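Local coordinates for protein putative aldehyde dehydrogenase (PDB 4YWE) that probably oxidises aldehydes to carboxylic acids with NAD or NADP as electron acceptor, at residues 141-146 and 479-484; 148-153 and 177-182; 264-269 and 398-403. All coordinates share one frame; numbering follows the deposited sequence.

Contact 1 (141-146 and 479-484)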
ATOM      1  N   VAL A 141       1.636  13.223  10.875  1.00 14.08           N
ATOM      2  CA  VAL A 141       0.293  12.909  10.411  1.00 13.64           C
ATOM      3  C   VAL A 141       0.127  11.404  10.263  1.00 13.21           C
ATOM      4  O   VAL A 141       0.903  10.753   9.566  1.00 13.12           O
ATOM      5  CB  VAL A 141      -0.015  13.628   9.087  1.00 13.57           C
ATOM      6  CG1 VAL A 141      -1.366  13.189   8.542  1.00 13.13           C
ATOM      7  CG2 VAL A 141       0.027  15.138   9.283  1.00 14.05           C
ATOM      8  N   LEU A 142      -0.878  10.854  10.932  1.00 13.01           N
ATOM      9  CA  LEU A 142      -1.191   9.437  10.799  1.00 18.28           C
ATOM     10  C   LEU A 142      -2.666   9.247  10.465  1.00 15.40           C
ATOM     11  O   LEU A 142      -3.503  10.090  10.792  1.00 12.43           O
ATOM     12  CB  LEU A 142      -0.833   8.667  12.075  1.00 18.38           C
ATOM     13  CG  LEU A 142      -1.574   8.981  13.378  1.00 21.02           C
ATOM     14  CD1 LEU A 142      -1.543   7.773  14.300  1.00 19.65           C
ATOM     15  CD2 LEU A 142      -0.966  10.187  14.078  1.00 20.51           C
ATOM     16  N   THR A 143      -2.974   8.140   9.802  1.00 11.96           N
ATOM     17  CA  THR A 143      -4.353   7.807   9.473  1.00 11.68           C
ATOM     18  C   THR A 143      -4.711   6.443  10.044  1.00 16.73           C
ATOM     19  O   THR A 143      -3.883   5.532  10.064  1.00 14.08           O
ATOM     20  CB  THR A 143      -4.599   7.803   7.954  1.00 11.42           C
ATOM     21  OG1 THR A 143      -3.908   6.699   7.357  1.00 18.10           O
ATOM     22  CG2 THR A 143      -4.119   9.107   7.324  1.00 11.62           C
ATOM     23  N   VAL A 144      -5.946   6.311  10.512  1.00 15.62           N
ATOM     24  CA  VAL A 144      -6.421   5.054  11.067  1.00 13.92           C
ATOM     25  C   VAL A 144      -7.730   4.666  10.395  1.00 11.19           C
ATOM     26  O   VAL A 144      -8.598   5.510  10.174  1.00 11.20           O
ATOM     27  CB  VAL A 144      -6.590   5.143  12.596  1.00 13.90           C
ATOM     28  CG1 VAL A 144      -5.230   5.146  13.279  1.00 12.21           C
ATOM     29  CG2 VAL A 144      -7.385   6.383  12.973  1.00 14.66           C
ATOM     30  N   ARG A 145      -7.863   3.389  10.061  1.00 11.01           N
ATOM     31  CA  ARG A 145      -9.071   2.900   9.413  1.00 10.82           C
ATOM     32  C   ARG A 145      -9.983   2.253  10.446  1.00 14.27           C
ATOM     33  O   ARG A 145      -9.779   1.110  10.852  1.00 14.01           O
ATOM     34  CB  ARG A 145      -8.719   1.923   8.292  1.00 10.58           C
ATOM     35  CG  ARG A 145      -7.853   2.566   7.218  1.00 27.12           C
ATOM     36  CD  ARG A 145      -7.567   1.641   6.049  1.00 22.38           C
ATOM     37  NE  ARG A 145      -6.659   2.275   5.095  1.00 18.94           N
ATOM     38  CZ  ARG A 145      -7.043   3.131   4.154  1.00 20.14           C
ATOM     39  NH1 ARG A 145      -8.324   3.455   4.030  1.00 10.18           N
ATOM     40  NH2 ARG A 145      -6.148   3.663   3.333  1.00 23.98           N
ATOM     41  N   GLU A 146     -10.988   3.010  10.873  1.00 12.18           N
ATOM     42  CA  GLU A 146     -11.880   2.582  11.941  1.00 15.16           C
ATOM     43  C   GLU A 146     -13.175   2.018  11.384  1.00 15.59           C
ATOM     44  O   GLU A 146     -13.644   2.461  10.337  1.00 17.06           O
ATOM     45  CB  GLU A 146     -12.188   3.754  12.871  1.00 18.69           C
ATOM     46  CG  GLU A 146     -10.963   4.396  13.489  1.00 20.82           C
ATOM     47  CD  GLU A 146     -11.291   5.715  14.144  1.00 21.19           C
ATOM     48  OE1 GLU A 146     -12.231   6.386  13.670  1.00 19.65           O
ATOM     49  OE2 GLU A 146     -10.619   6.077  15.132  1.00 25.65           O
ATOM     50  N   LEU A 479     -11.866   6.352   7.081  1.00 15.97           N
ATOM     51  CA  LEU A 479     -10.545   6.890   7.380  1.00 15.92           C
ATOM     52  C   LEU A 479     -10.618   8.095   8.313  1.00 16.33           C
ATOM     53  O   LEU A 479     -11.369   9.043   8.073  1.00 15.01           O
ATOM     54  CB  LEU A 479      -9.819   7.277   6.090  1.00 18.38           C
ATOM     55  CG  LEU A 479      -8.320   7.550   6.235  1.00 16.78           C
ATOM     56  CD1 LEU A 479      -7.574   6.259   6.529  1.00  8.11           C
ATOM     57  CD2 LEU A 479      -7.760   8.228   4.993  1.00 16.59           C
ATOM     58  N   LYS A 480      -9.836   8.041   9.384  1.00 15.62           N
ATOM     59  CA  LYS A 480      -9.667   9.179  10.275  1.00 13.92           C
ATOM     60  C   LYS A 480      -8.230   9.677  10.190  1.00 11.03           C
ATOM     61  O   LYS A 480      -7.288   8.898  10.337  1.00  9.70           O
ATOM     62  CB  LYS A 480     -10.015   8.808  11.719  1.00 16.07           C
ATOM     63  CG  LYS A 480      -9.646   9.891  12.730  1.00 16.96           C
ATOM     64  CD  LYS A 480      -9.804   9.411  14.166  1.00 15.79           C
ATOM     65  CE  LYS A 480     -11.267   9.266  14.552  1.00 14.94           C
ATOM     66  NZ  LYS A 480     -11.421   8.767  15.947  1.00  9.42           N
ATOM     67  N   THR A 481      -8.061  10.971   9.947  1.00 11.72           N
ATOM     68  CA  THR A 481      -6.726  11.554   9.867  1.00 14.33           C
ATOM     69  C   THR A 481      -6.388  12.320  11.145  1.00 12.24           C
ATOM     70  O   THR A 481      -7.171  13.149  11.613  1.00 10.10           O
ATOM     71  CB  THR A 481      -6.592  12.488   8.652  1.00 13.65           C
ATOM     72  OG1 THR A 481      -6.933  11.770   7.460  1.00 13.73           O
ATOM     73  CG2 THR A 481      -5.170  13.013   8.529  1.00 12.69           C
ATOM     74  N   ILE A 482      -5.220  12.034  11.707  1.00 13.60           N
ATOM     75  CA  ILE A 482      -4.785  12.677  12.940  1.00 10.85           C
ATOM     76  C   ILE A 482      -3.520  13.491  12.692  1.00 12.72           C
ATOM     77  O   ILE A 482      -2.465  12.935  12.385  1.00  9.16           O
ATOM     78  CB  ILE A 482      -4.561  11.641  14.053  1.00 11.55           C
ATOM     79  CG1 ILE A 482      -5.839  10.829  14.285  1.00 10.54           C
ATOM     80  CG2 ILE A 482      -4.105  12.327  15.335  1.00  9.72           C
ATOM     81  CD1 ILE A 482      -5.668   9.671  15.248  1.00 12.94           C
ATOM     82  N   ALA A 483      -3.631  14.807  12.827  1.00 10.69           N
ATOM     83  CA  ALA A 483      -2.502  15.701  12.593  1.00 16.34           C
ATOM     84  C   ALA A 483      -1.946  16.245  13.905  1.00 13.83           C
ATOM     85  O   ALA A 483      -2.595  17.041  14.583  1.00 13.49           O
ATOM     86  CB  ALA A 483      -2.912  16.843  11.676  1.00 17.63           C
ATOM     87  N   ILE A 484      -0.739  15.814  14.253  1.00 15.11           N
ATOM     88  CA  ILE A 484      -0.113  16.218  15.505  1.00 15.90           C
ATOM     89  C   ILE A 484       0.923  17.314  15.282  1.00 14.58           C
ATOM     90  O   ILE A 484       1.930  17.097  14.610  1.00 14.70           O
ATOM     91  CB  ILE A 484       0.539  15.015  16.210  1.00 14.20           C
ATOM     92  CG1 ILE A 484      -0.416  13.821  16.231  1.00  9.79           C
ATOM     93  CG2 ILE A 484       0.974  15.398  17.617  1.00 11.86           C
ATOM     94  CD1 ILE A 484       0.242  12.530  16.669  1.00 10.16           C
TER
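Val141-Glu146 and Leu479-Ile484 run antiparallel as neighbouring strands, their axes 4.7 Å apart and their directions 157° apart. Leu142 with Ile482 and Val144 with Lys480 are the hydrogen-bonded pairs; Val141-Ala483, Thr143-Thr481 and Arg145-Leu479 are non-hydrogen-bonded. Ile482 N donates to Leu142 O at 2.8 Å, and Lys480 N reaches Val144 O at 2.9 Å. On the face of Leu142, Val144 and Lys480, branch CD2 of Leu142 lies 3.7 Å from Ile484 CD1 and also rests on Ile482 CB; a chi1 of 64° sets CG of Leu142 over the backbone, and CD2 then faces both isoleucines. Val144 CG2 lies alongside Lys480 CB. Farther on, the Lys480 chain bends at chi3 (-72°) and brings NZ to 2.9 Å from Glu146 OE2, a salt bridge on the syn lone pair of that oxygen. The same ammonium donates to Ala433 O and Leu436 O of the second subunit, so three acceptors grip it at the interface. On the other face, Leu479 CD1 touches Thr143 CB at 3.6 Å and covers one face of the Arg145 guanidinium, 3.8 Å above its plane and toward the rim. That guanidinium pairs with Glu131, whose backbone N also binds Thr143 OG1. Thr481-Ile484 continue as a parallel ladder with a strand of the second subunit, while Thr143 O accepts from Thr132 of the third. Such a protruding antiparallel sheet, extended between subunits, is the oligomerisation element of the aldehyde dehydrogenase fold.

Contact 2 (148-153 and 177-182)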
ATOM      1  N   HIS A 148     -17.160   1.401  10.819  1.00 12.98           N
ATOM      2  CA  HIS A 148     -18.280   2.335  10.779  1.00 13.54           C
ATOM      3  C   HIS A 148     -19.001   2.341  12.120  1.00 15.47           C
ATOM      4  O   HIS A 148     -19.459   3.381  12.592  1.00 15.38           O
ATOM      5  CB  HIS A 148     -19.255   1.967   9.660  1.00 17.77           C
ATOM      6  CG  HIS A 148     -18.671   2.065   8.286  1.00 15.93           C
ATOM      7  ND1 HIS A 148     -18.316   3.268   7.711  1.00 15.15           N
ATOM      8  CD2 HIS A 148     -18.390   1.112   7.366  1.00 14.14           C
ATOM      9  CE1 HIS A 148     -17.837   3.049   6.501  1.00 13.89           C
ATOM     10  NE2 HIS A 148     -17.871   1.749   6.266  1.00 12.48           N
ATOM     11  N   GLY A 149     -19.091   1.163  12.730  1.00 17.51           N
ATOM     12  CA  GLY A 149     -19.824   0.987  13.970  1.00 12.65           C
ATOM     13  C   GLY A 149     -20.796  -0.167  13.849  1.00 17.76           C
ATOM     14  O   GLY A 149     -20.426  -1.327  14.033  1.00 15.78           O
ATOM     15  N   VAL A 150     -22.045   0.152  13.529  1.00 15.58           N
ATOM     16  CA  VAL A 150     -23.045  -0.870  13.268  1.00 12.75           C
ATOM     17  C   VAL A 150     -23.309  -0.946  11.770  1.00 16.77           C
ATOM     18  O   VAL A 150     -23.667   0.052  11.143  1.00 12.21           O
ATOM     19  CB  VAL A 150     -24.344  -0.598  14.041  1.00 13.26           C
ATOM     20  CG1 VAL A 150     -25.410  -1.609  13.653  1.00 15.32           C
ATOM     21  CG2 VAL A 150     -24.085  -0.633  15.540  1.00 13.76           C
ATOM     22  N   THR A 151     -23.121  -2.130  11.196  1.00 12.42           N
ATOM     23  CA  THR A 151     -23.344  -2.328   9.769  1.00 16.27           C
ATOM     24  C   THR A 151     -24.607  -3.139   9.515  1.00 15.04           C
ATOM     25  O   THR A 151     -24.849  -4.150  10.171  1.00 16.46           O
ATOM     26  CB  THR A 151     -22.151  -3.036   9.098  1.00 14.49           C
ATOM     27  OG1 THR A 151     -21.871  -4.260   9.786  1.00 18.06           O
ATOM     28  CG2 THR A 151     -20.918  -2.146   9.128  1.00 11.27           C
ATOM     29  N   GLY A 152     -25.412  -2.680   8.562  1.00 14.89           N
ATOM     30  CA  GLY A 152     -26.609  -3.395   8.159  1.00 12.02           C
ATOM     31  C   GLY A 152     -26.344  -4.251   6.938  1.00 13.52           C
ATOM     32  O   GLY A 152     -25.631  -3.834   6.023  1.00 12.14           O
ATOM     33  N   HIS A 153     -26.919  -5.447   6.915  1.00 12.50           N
ATOM     34  CA  HIS A 153     -26.650  -6.392   5.840  1.00 11.71           C
ATOM     35  C   HIS A 153     -27.933  -6.961   5.247  1.00 15.71           C
ATOM     36  O   HIS A 153     -28.697  -7.641   5.934  1.00 16.25           O
ATOM     37  CB  HIS A 153     -25.759  -7.528   6.347  1.00 14.74           C
ATOM     38  CG  HIS A 153     -24.468  -7.062   6.944  1.00 15.44           C
ATOM     39  ND1 HIS A 153     -23.282  -7.058   6.241  1.00 11.23           N
ATOM     40  CD2 HIS A 153     -24.176  -6.583   8.176  1.00 16.70           C
ATOM     41  CE1 HIS A 153     -22.316  -6.597   7.015  1.00 11.22           C
ATOM     42  NE2 HIS A 153     -22.831  -6.302   8.195  1.00 16.78           N
ATOM     43  N   ALA A 177     -20.104  -4.177  14.361  1.00 17.34           N
ATOM     44  CA  ALA A 177     -21.153  -5.059  14.861  1.00 16.70           C
ATOM     45  C   ALA A 177     -22.244  -5.135  13.800  1.00 15.05           C
ATOM     46  O   ALA A 177     -22.555  -4.134  13.158  1.00 14.44           O
ATOM     47  CB  ALA A 177     -21.706  -4.557  16.183  1.00 13.85           C
ATOM     48  N   CYS A 178     -22.824  -6.316  13.612  1.00 14.45           N
ATOM     49  CA  CYS A 178     -23.648  -6.560  12.431  1.00 16.85           C
ATOM     50  C   CYS A 178     -25.130  -6.783  12.721  1.00 14.25           C
ATOM     51  O   CYS A 178     -25.497  -7.464  13.678  1.00 16.52           O
ATOM     52  CB  CYS A 178     -23.100  -7.765  11.663  1.00 15.87           C
ATOM     53  SG  CYS A 178     -21.364  -7.602  11.200  1.00 19.52           S
ATOM     54  N   VAL A 179     -25.970  -6.197  11.874  1.00 15.93           N
ATOM     55  CA  VAL A 179     -27.404  -6.456  11.882  1.00 15.88           C
ATOM     56  C   VAL A 179     -27.783  -7.001  10.513  1.00 14.86           C
ATOM     57  O   VAL A 179     -27.590  -6.331   9.498  1.00 13.49           O
ATOM     58  CB  VAL A 179     -28.212  -5.194  12.219  1.00 14.19           C
ATOM     59  CG1 VAL A 179     -29.704  -5.499  12.186  1.00 16.43           C
ATOM     60  CG2 VAL A 179     -27.803  -4.651  13.578  1.00 16.85           C
ATOM     61  N   VAL A 180     -28.317  -8.218  10.485  1.00 13.75           N
ATOM     62  CA  VAL A 180     -28.556  -8.910   9.224  1.00 13.47           C
ATOM     63  C   VAL A 180     -30.039  -9.159   8.967  1.00 18.93           C
ATOM     64  O   VAL A 180     -30.749  -9.701   9.813  1.00 14.52           O
ATOM     65  CB  VAL A 180     -27.786 -10.242   9.183  1.00 15.01           C
ATOM     66  CG1 VAL A 180     -27.998 -10.943   7.849  1.00 16.61           C
ATOM     67  CG2 VAL A 180     -26.305 -10.009   9.445  1.00 13.17           C
ATOM     68  N   LYS A 181     -30.496  -8.761   7.783  1.00 20.60           N
ATOM     69  CA  LYS A 181     -31.845  -9.067   7.328  1.00 21.84           C
ATOM     70  C   LYS A 181     -31.762  -9.980   6.109  1.00 24.26           C
ATOM     71  O   LYS A 181     -31.734  -9.503   4.974  1.00 27.52           O
ATOM     72  CB  LYS A 181     -32.614  -7.787   6.990  1.00 23.90           C
ATOM     73  CG  LYS A 181     -34.098  -7.820   7.345  1.00 25.67           C
ATOM     74  CD  LYS A 181     -34.853  -8.914   6.599  1.00 24.78           C
ATOM     75  CE  LYS A 181     -34.868  -8.665   5.099  1.00 24.35           C
ATOM     76  NZ  LYS A 181     -35.648  -9.709   4.374  1.00 25.60           N
ATOM     77  N   PRO A 182     -31.716 -11.300   6.340  1.00 20.40           N
ATOM     78  CA  PRO A 182     -31.610 -12.263   5.241  1.00 20.09           C
ATOM     79  C   PRO A 182     -32.926 -12.418   4.479  1.00 14.49           C
ATOM     80  O   PRO A 182     -33.957 -11.911   4.923  1.00 14.89           O
ATOM     81  CB  PRO A 182     -31.224 -13.558   5.954  1.00 21.33           C
ATOM     82  CG  PRO A 182     -31.839 -13.425   7.306  1.00 15.09           C
ATOM     83  CD  PRO A 182     -31.759 -11.963   7.656  1.00 14.76           C
TER
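Gly149 O accepts the N-H of Ala177 at 2.9 Å where strands 150-153 and 177-182 begin to run side by side, 14° from parallel. They are the two strands of a beta-alpha-beta crossover whose helix, 160-174, packs on the face carrying Thr151, His153, Cys178 and Val180, within the Rossmann-like dinucleotide-binding domain expected of this family. From that first rung, where Gly149 turns the chain with a positive phi, the ladder continues from Thr151 N to Ala177 O, Val179 N to Thr151 O, and His153 N to Val179 O at 2.8 Å; that last bond is bent, 142° at the hydrogen. Lys181 N to His153 O completes it.

Packing is closest on the face of Thr151, His153 and Cys178, under helix 160-174. The imidazole of His153 has CG anti to the carbonyl carbon (chi1 -56°), which turns the ring back over its own strand toward Thr151 and brings NE2 to 3.6 Å from Cys178 SG. The sulfur meets the ring obliquely, while Val179 O lies at the ring's edge, in its plane. Ser167 of the covering helix bonds ND1, so both ring nitrogens are engaged and the ring's rotation is fixed. Across the sheet the contact is sparser: Gly152 adds no side chain, and Val150 CG1 crosses Val179 CG2 at 3.9 Å beneath helix 48-63. Looser still is the end at His148, partly exposed and making no contact with 177-182, its ring stacking instead on His229. Back under helix 160-174, Thr151 OG1 and His153 NE2 share a 2.8 Å hydrogen bond.

Contact 3 (264-269 and 398-403)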
ATOM      1  N   ILE A 264     -17.055 -13.781 -24.053  1.00 16.07           N
ATOM      2  CA  ILE A 264     -16.549 -13.394 -25.367  1.00 15.59           C
ATOM      3  C   ILE A 264     -15.604 -14.459 -25.916  1.00 18.94           C
ATOM      4  O   ILE A 264     -14.524 -14.682 -25.368  1.00 21.80           O
ATOM      5  CB  ILE A 264     -15.854 -12.023 -25.309  1.00 17.96           C
ATOM      6  CG1 ILE A 264     -16.755 -10.997 -24.619  1.00 19.82           C
ATOM      7  CG2 ILE A 264     -15.485 -11.553 -26.709  1.00 21.00           C
ATOM      8  CD1 ILE A 264     -16.067  -9.682 -24.320  1.00 21.09           C
ATOM      9  N   VAL A 265     -16.012 -15.108 -27.004  1.00 16.23           N
ATOM     10  CA  VAL A 265     -15.229 -16.195 -27.584  1.00 21.46           C
ATOM     11  C   VAL A 265     -14.724 -15.841 -28.981  1.00 24.71           C
ATOM     12  O   VAL A 265     -15.506 -15.479 -29.861  1.00 26.14           O
ATOM     13  CB  VAL A 265     -16.048 -17.498 -27.633  1.00 19.38           C
ATOM     14  CG1 VAL A 265     -15.177 -18.649 -28.114  1.00 17.74           C
ATOM     15  CG2 VAL A 265     -16.641 -17.808 -26.268  1.00 16.48           C
ATOM     16  N   PHE A 266     -13.414 -15.960 -29.179  1.00 24.76           N
ATOM     17  CA  PHE A 266     -12.803 -15.705 -30.482  1.00 21.42           C
ATOM     18  C   PHE A 266     -12.491 -17.008 -31.209  1.00 21.05           C
ATOM     19  O   PHE A 266     -12.512 -18.083 -30.611  1.00 23.50           O
ATOM     20  CB  PHE A 266     -11.529 -14.875 -30.327  1.00 21.82           C
ATOM     21  CG  PHE A 266     -11.785 -13.447 -29.953  1.00 18.21           C
ATOM     22  CD1 PHE A 266     -12.029 -13.095 -28.638  1.00 17.43           C
ATOM     23  CD2 PHE A 266     -11.785 -12.454 -30.920  1.00 18.59           C
ATOM     24  CE1 PHE A 266     -12.269 -11.783 -28.293  1.00 19.92           C
ATOM     25  CE2 PHE A 266     -12.024 -11.138 -30.581  1.00 21.52           C
ATOM     26  CZ  PHE A 266     -12.266 -10.800 -29.266  1.00 21.76           C
ATOM     27  N   ALA A 267     -12.192 -16.899 -32.501  1.00 20.13           N
ATOM     28  CA  ALA A 267     -11.961 -18.065 -33.349  1.00 21.87           C
ATOM     29  C   ALA A 267     -10.723 -18.860 -32.936  1.00 24.31           C
ATOM     30  O   ALA A 267     -10.609 -20.045 -33.246  1.00 27.50           O
ATOM     31  CB  ALA A 267     -11.842 -17.637 -34.808  1.00 22.99           C
ATOM     32  N   ASP A 268      -9.799 -18.209 -32.238  1.00 24.55           N
ATOM     33  CA  ASP A 268      -8.553 -18.857 -31.845  1.00 26.04           C
ATOM     34  C   ASP A 268      -8.616 -19.414 -30.425  1.00 24.84           C
ATOM     35  O   ASP A 268      -7.592 -19.774 -29.850  1.00 20.99           O
ATOM     36  CB  ASP A 268      -7.383 -17.876 -31.964  1.00 21.63           C
ATOM     37  CG  ASP A 268      -7.443 -16.763 -30.932  1.00 29.81           C
ATOM     38  OD1 ASP A 268      -8.549 -16.455 -30.439  1.00 26.03           O
ATOM     39  OD2 ASP A 268      -6.378 -16.192 -30.615  1.00 29.16           O
ATOM     40  N   ALA A 269      -9.819 -19.487 -29.863  1.00 23.30           N
ATOM     41  CA  ALA A 269      -9.983 -19.933 -28.483  1.00 24.30           C
ATOM     42  C   ALA A 269     -10.003 -21.454 -28.378  1.00 22.77           C
ATOM     43  O   ALA A 269     -10.325 -22.153 -29.339  1.00 25.83           O
ATOM     44  CB  ALA A 269     -11.255 -19.348 -27.885  1.00 18.72           C
ATOM     45  N   MET A 398     -25.094 -14.835 -29.740  1.00 17.25           N
ATOM     46  CA  MET A 398     -25.065 -13.970 -30.914  1.00 17.68           C
ATOM     47  C   MET A 398     -23.625 -13.828 -31.400  1.00 22.43           C
ATOM     48  O   MET A 398     -22.687 -14.136 -30.665  1.00 22.65           O
ATOM     49  CB  MET A 398     -25.658 -12.598 -30.594  1.00 22.30           C
ATOM     50  CG  MET A 398     -24.843 -11.800 -29.591  1.00 20.20           C
ATOM     51  SD  MET A 398     -25.704 -10.340 -28.982  1.00 23.57           S
ATOM     52  CE  MET A 398     -26.940 -11.089 -27.924  1.00 23.13           C
ATOM     53  N   ARG A 399     -23.451 -13.357 -32.630  1.00 22.38           N
ATOM     54  CA  ARG A 399     -22.118 -13.265 -33.220  1.00 23.62           C
ATOM     55  C   ARG A 399     -21.573 -11.835 -33.246  1.00 21.58           C
ATOM     56  O   ARG A 399     -22.321 -10.870 -33.090  1.00 18.38           O
ATOM     57  CB  ARG A 399     -22.129 -13.835 -34.641  1.00 27.29           C
ATOM     58  CG  ARG A 399     -22.964 -13.032 -35.626  1.00 30.93           C
ATOM     59  CD  ARG A 399     -22.918 -13.643 -37.019  1.00 38.16           C
ATOM     60  NE  ARG A 399     -23.484 -12.749 -38.026  1.00 42.84           N
ATOM     61  CZ  ARG A 399     -23.429 -12.968 -39.336  1.00 41.81           C
ATOM     62  NH1 ARG A 399     -22.834 -14.056 -39.807  1.00 41.54           N
ATOM     63  NH2 ARG A 399     -23.971 -12.099 -40.179  1.00 41.06           N
ATOM     64  N   PHE A 400     -20.260 -11.715 -33.434  1.00 19.27           N
ATOM     65  CA  PHE A 400     -19.621 -10.421 -33.664  1.00 18.74           C
ATOM     66  C   PHE A 400     -18.522 -10.565 -34.715  1.00 23.56           C
ATOM     67  O   PHE A 400     -17.965 -11.648 -34.895  1.00 22.55           O
ATOM     68  CB  PHE A 400     -19.058  -9.835 -32.361  1.00 25.00           C
ATOM     69  CG  PHE A 400     -17.923 -10.627 -31.760  1.00 22.17           C
ATOM     70  CD1 PHE A 400     -16.616 -10.431 -32.181  1.00 20.44           C
ATOM     71  CD2 PHE A 400     -18.161 -11.545 -30.750  1.00 19.66           C
ATOM     72  CE1 PHE A 400     -15.574 -11.149 -31.625  1.00 22.23           C
ATOM     73  CE2 PHE A 400     -17.122 -12.265 -30.188  1.00 17.17           C
ATOM     74  CZ  PHE A 400     -15.827 -12.066 -30.626  1.00 17.55           C
ATOM     75  N   VAL A 401     -18.207  -9.470 -35.401  1.00 19.89           N
ATOM     76  CA  VAL A 401     -17.256  -9.520 -36.505  1.00 25.72           C
ATOM     77  C   VAL A 401     -15.823  -9.259 -36.033  1.00 25.70           C
ATOM     78  O   VAL A 401     -14.887  -9.907 -36.502  1.00 29.70           O
ATOM     79  CB  VAL A 401     -17.661  -8.530 -37.628  1.00 27.05           C
ATOM     80  CG1 VAL A 401     -17.790  -7.110 -37.093  1.00 27.86           C
ATOM     81  CG2 VAL A 401     -16.671  -8.589 -38.785  1.00 28.27           C
ATOM     82  N   ASP A 402     -15.650  -8.327 -35.100  1.00 24.58           N
ATOM     83  CA  ASP A 402     -14.313  -7.946 -34.653  1.00 25.14           C
ATOM     84  C   ASP A 402     -14.281  -7.559 -33.176  1.00 25.59           C
ATOM     85  O   ASP A 402     -15.293  -7.644 -32.482  1.00 27.56           O
ATOM     86  CB  ASP A 402     -13.776  -6.792 -35.508  1.00 27.82           C
ATOM     87  CG  ASP A 402     -14.721  -5.599 -35.553  1.00 28.23           C
ATOM     88  OD1 ASP A 402     -15.558  -5.446 -34.638  1.00 26.43           O
ATOM     89  OD2 ASP A 402     -14.622  -4.805 -36.513  1.00 32.10           O
ATOM     90  N   GLU A 403     -13.113  -7.125 -32.710  1.00 25.63           N
ATOM     91  CA  GLU A 403     -12.936  -6.718 -31.319  1.00 24.10           C
ATOM     92  C   GLU A 403     -13.828  -5.532 -30.964  1.00 22.71           C
ATOM     93  O   GLU A 403     -14.405  -5.485 -29.879  1.00 21.84           O
ATOM     94  CB  GLU A 403     -11.472  -6.366 -31.037  1.00 25.71           C
ATOM     95  CG  GLU A 403     -10.511  -7.538 -31.132  1.00 28.34           C
ATOM     96  CD  GLU A 403      -9.108  -7.178 -30.678  1.00 31.98           C
ATOM     97  OE1 GLU A 403      -8.949  -6.144 -29.994  1.00 31.38           O
ATOM     98  OE2 GLU A 403      -8.164  -7.928 -31.005  1.00 35.07           O
TER
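Phe400 drives the edge of its ring into the face of Phe266, a T-shaped stack with centroids 5.2 Å apart and planes at 71°. Phe400 CZ stands over the centre of the Phe266 ring, and the shortest distance between the two rings is Phe266 CE2 to Phe400 CE1, 3.7 Å. The same CZ comes 3.5 Å from the backbone O of Val265, oblique to the ring, and CE2 lies 3.9 Å from the side-chain methyl CG2 of Ile264. With CG lodged between its N and carbonyl carbon (chi1 66°), Phe400 points its ring across to 264-266. Glu403 CG touches Phe266 CE2 at 3.9 Å. Ile264, Val265 and Phe400 sit at the C-terminal ends of two parallel strands, 261-265 and 394-400, and Phe266 follows directly; strand 293-299 separates the two in the sheet of the domain that in this family carries the catalytic cysteine. The rings thus bridge over the intervening strand, with Leu297 and Glu299 also touching Phe400. Farther out, helix 403-410 lays Ala406 and Leu409 against Phe400. Asp402 is the N-cap of that helix, its OD1 accepting from Glu405 N. Glu403 OE2 forms salt bridges to Arg428 and Arg431 of helix 426-435, whose Leu432 packs on Phe266.

Overall arrangement
From the N terminus, strand 139-155 comes first and serves two contacts: its first half enters contact 1, and the residues from 148 on enter contact 2. Contact 2 closes soonest, after a short helical crossover to 177-182, within the sheet of the cofactor-binding-type domain. The chain then moves to the other sheet, where contact 3 closes a separate, later loop between 264-269 and 398-403. Contact 1 closes last, joining the C-terminal strand to 141-146 in the protruding oligomerisation sheet, so its long loop encloses both others, which follow in series without crossing. Contacts 1 and 2 share one sheet with centres 24 Å apart; contact 3 lies about 44 Å from contact 2, centre to centre, across the chain's centre.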